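Local coordinates for class I phosphodiesterase PDEB1 (Leishmania major, PDB 2R8Q), which belongs to the class I cyclic nucleotide phosphodiesterases and carries an all-helical, metal-binding catalytic domain of the HD superfamily, at residues D57-V62 / N101-V106. Residues are numbered along the deposited sequence; the frame is centred on the assembly and turned at random.
Sequences DAAAGV and NFYHVV. With ZN (zinc ion), chain C.
A single methyl group, Ala59 CB, stands among three side chains of a neighbouring helix, meeting Phe102, Tyr103 and Val106 with no hydrogen bond across the contact. It lies at the edge of the Tyr103 ring, near its plane, 3.7 Å from CE2. Phe102 approaches the same methyl obliquely, with CE2 4.0 Å from Ala59 CB. The rings of these neighbouring residues diverge, both because successive helix positions point in different directions and because their first torsions differ: Phe102 has CG anti to the backbone nitrogen (chi1 -174°), Tyr103 anti to the carbonyl carbon (chi1 -57°). Phe102 also presents its edge to the other backbone, with Ala60 N in the ring plane 3.8 Å from CE2. One face of this ring is covered by Val106 CG2, 3.5 Å above the plane and offset toward the rim, one turn further along the same helix. Val106 in turn sets both methyls against the first helix, CG1 lying 3.9 Å from Ala59 O, while Val62 CG1 touches Val106 CG1 more loosely. Alanine on one side meets aromatic and branched side chains on the other, between short helix segments, 57-62 and 102-106, whose axes come within 10.1 Å and run roughly parallel, at 19°.

The pattern illustrates how a helix can be packed on one side and ligate a metal on another. At its start, Asn101 is the N-cap, its OD1 accepting a weak bond from Tyr103 N. His104 takes no part in the contact and binds zinc through NE2, joining His140, Asp141, Asp254 and two waters in the metal site of this phosphodiesterase domain. On the other side, helix 55-68 packs along the beginning of helix 102-118, while Ile87 and Arg91 of helix 80-92 touch both Ala60 and Phe102, and Val27 of helix 21-28 reaches Ala60.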
ATOM      1  N   ASP A  57      16.144   5.361  22.544  1.00 16.81           N
ATOM      2  CA  ASP A  57      15.838   6.746  22.898  1.00 16.88           C
ATOM      3  C   ASP A  57      17.017   7.631  22.499  1.00 15.65           C
ATOM      4  O   ASP A  57      16.836   8.735  21.980  1.00 16.07           O
ATOM      5  CB  ASP A  57      15.578   6.889  24.406  1.00 16.54           C
ATOM      6  CG  ASP A  57      14.257   6.283  24.839  1.00 18.39           C
ATOM      7  OD1 ASP A  57      13.311   6.244  24.026  1.00 18.89           O
ATOM      8  OD2 ASP A  57      14.155   5.864  26.013  1.00 20.07           O
ATOM      9  N   ALA A  58      18.232   7.146  22.737  1.00 14.83           N
ATOM     10  CA  ALA A  58      19.424   7.903  22.378  1.00 15.61           C
ATOM     11  C   ALA A  58      19.487   8.109  20.860  1.00 15.90           C
ATOM     12  O   ALA A  58      19.827   9.189  20.390  1.00 15.01           O
ATOM     13  CB  ALA A  58      20.675   7.176  22.876  1.00 16.44           C
ATOM     14  N   ALA A  59      19.158   7.071  20.098  1.00 16.00           N
ATOM     15  CA  ALA A  59      19.178   7.171  18.639  1.00 15.99           C
ATOM     16  C   ALA A  59      18.153   8.197  18.153  1.00 15.69           C
ATOM     17  O   ALA A  59      18.415   8.957  17.224  1.00 15.58           O
ATOM     18  CB  ALA A  59      18.895   5.806  18.020  1.00 16.00           C
ATOM     19  N   ALA A  60      16.983   8.204  18.778  1.00 14.85           N
ATOM     20  CA  ALA A  60      15.940   9.159  18.416  1.00 15.27           C
ATOM     21  C   ALA A  60      16.443  10.562  18.754  1.00 15.13           C
ATOM     22  O   ALA A  60      16.153  11.530  18.049  1.00 15.35           O
ATOM     23  CB  ALA A  60      14.671   8.858  19.195  1.00 16.24           C
ATOM     24  N   GLY A  61      17.201  10.656  19.842  1.00 16.43           N
ATOM     25  CA  GLY A  61      17.743  11.935  20.266  1.00 16.98           C
ATOM     26  C   GLY A  61      18.787  12.462  19.301  1.00 16.51           C
ATOM     27  O   GLY A  61      18.918  13.672  19.117  1.00 17.26           O
ATOM     28  N   VAL A  62      19.544  11.554  18.691  1.00 15.99           N
ATOM     29  CA  VAL A  62      20.560  11.943  17.729  1.00 16.91           C
ATOM     30  C   VAL A  62      19.887  12.660  16.566  1.00 16.21           C
ATOM     31  O   VAL A  62      20.285  13.761  16.189  1.00 17.83           O
ATOM     32  CB  VAL A  62      21.326  10.706  17.196  1.00 16.05           C
ATOM     33  CG1 VAL A  62      22.225  11.094  16.035  1.00 18.17           C
ATOM     34  CG2 VAL A  62      22.151  10.093  18.324  1.00 17.00           C
ATOM     35  N   ASN A 101      16.729  -1.965  10.872  1.00 15.53           N
ATOM     36  CA  ASN A 101      16.044  -1.499  12.067  1.00 13.96           C
ATOM     37  C   ASN A 101      16.179   0.023  12.142  1.00 15.37           C
ATOM     38  O   ASN A 101      16.747   0.649  11.246  1.00 14.90           O
ATOM     39  CB  ASN A 101      16.653  -2.167  13.303  1.00 15.16           C
ATOM     40  CG  ASN A 101      18.162  -2.042  13.343  1.00 14.95           C
ATOM     41  OD1 ASN A 101      18.700  -0.942  13.253  1.00 15.13           O
ATOM     42  ND2 ASN A 101      18.855  -3.171  13.483  1.00 16.32           N
ATOM     43  N   PHE A 102      15.659   0.620  13.211  1.00 14.49           N
ATOM     44  CA  PHE A 102      15.702   2.068  13.362  1.00 14.77           C
ATOM     45  C   PHE A 102      17.113   2.656  13.254  1.00 12.85           C
ATOM     46  O   PHE A 102      17.291   3.746  12.718  1.00 13.39           O
ATOM     47  CB  PHE A 102      15.057   2.458  14.700  1.00 14.39           C
ATOM     48  CG  PHE A 102      14.917   3.943  14.914  1.00 13.84           C
ATOM     49  CD1 PHE A 102      14.188   4.731  14.023  1.00 14.42           C
ATOM     50  CD2 PHE A 102      15.486   4.547  16.033  1.00 15.79           C
ATOM     51  CE1 PHE A 102      14.024   6.099  14.245  1.00 14.95           C
ATOM     52  CE2 PHE A 102      15.331   5.916  16.267  1.00 15.18           C
ATOM     53  CZ  PHE A 102      14.598   6.694  15.375  1.00 13.95           C
ATOM     54  N   TYR A 103      18.120   1.944  13.748  1.00 13.06           N
ATOM     55  CA  TYR A 103      19.485   2.462  13.682  1.00 13.76           C
ATOM     56  C   TYR A 103      19.983   2.687  12.260  1.00 14.05           C
ATOM     57  O   TYR A 103      20.777   3.595  12.017  1.00 14.97           O
ATOM     58  CB  TYR A 103      20.439   1.536  14.432  1.00 14.09           C
ATOM     59  CG  TYR A 103      20.035   1.324  15.871  1.00 14.72           C
ATOM     60  CD1 TYR A 103      19.686   0.056  16.335  1.00 15.66           C
ATOM     61  CD2 TYR A 103      19.981   2.394  16.767  1.00 15.58           C
ATOM     62  CE1 TYR A 103      19.296  -0.144  17.657  1.00 16.37           C
ATOM     63  CE2 TYR A 103      19.587   2.203  18.092  1.00 17.12           C
ATOM     64  CZ  TYR A 103      19.247   0.934  18.529  1.00 17.06           C
ATOM     65  OH  TYR A 103      18.855   0.725  19.834  1.00 19.83           O
ATOM     66  N   HIS A 104      19.528   1.864  11.320  1.00 13.23           N
ATOM     67  CA  HIS A 104      19.942   2.036   9.932  1.00 12.67           C
ATOM     68  C   HIS A 104      19.430   3.355   9.366  1.00 13.55           C
ATOM     69  O   HIS A 104      20.166   4.058   8.678  1.00 14.12           O
ATOM     70  CB  HIS A 104      19.423   0.887   9.056  1.00 12.44           C
ATOM     71  CG  HIS A 104      19.476   1.174   7.583  1.00 12.35           C
ATOM     72  ND1 HIS A 104      20.661   1.351   6.897  1.00 12.77           N
ATOM     73  CD2 HIS A 104      18.491   1.287   6.662  1.00 13.41           C
ATOM     74  CE1 HIS A 104      20.401   1.553   5.617  1.00 13.15           C
ATOM     75  NE2 HIS A 104      19.091   1.519   5.448  1.00 14.70           N
ATOM     76  N   VAL A 105      18.174   3.705   9.644  1.00 12.95           N
ATOM     77  CA  VAL A 105      17.657   4.954   9.086  1.00 13.41           C
ATOM     78  C   VAL A 105      18.213   6.177   9.807  1.00 13.02           C
ATOM     79  O   VAL A 105      18.361   7.236   9.206  1.00 14.11           O
ATOM     80  CB  VAL A 105      16.098   4.986   9.040  1.00 13.32           C
ATOM     81  CG1 VAL A 105      15.595   3.815   8.195  1.00 14.02           C
ATOM     82  CG2 VAL A 105      15.498   4.939  10.438  1.00 13.74           C
ATOM     83  N   VAL A 106      18.544   6.027  11.087  1.00 14.00           N
ATOM     84  CA  VAL A 106      19.146   7.124  11.833  1.00 14.23           C
ATOM     85  C   VAL A 106      20.513   7.352  11.180  1.00 13.83           C
ATOM     86  O   VAL A 106      20.929   8.489  10.946  1.00 13.74           O
ATOM     87  CB  VAL A 106      19.325   6.751  13.325  1.00 13.84           C
ATOM     88  CG1 VAL A 106      20.250   7.753  14.020  1.00 16.43           C
ATOM     89  CG2 VAL A 106      17.960   6.726  14.007  1.00 15.16           C
TER
HETATM   90 ZN    ZN C   1      17.939   1.497   3.577  1.00 16.99          ZN
HETATM   91  O   HOH W   1      17.137   1.007   1.635  1.00 17.59           O
HETATM   92  O   HOH W   2      18.928  -0.507   3.078  1.00 18.68           O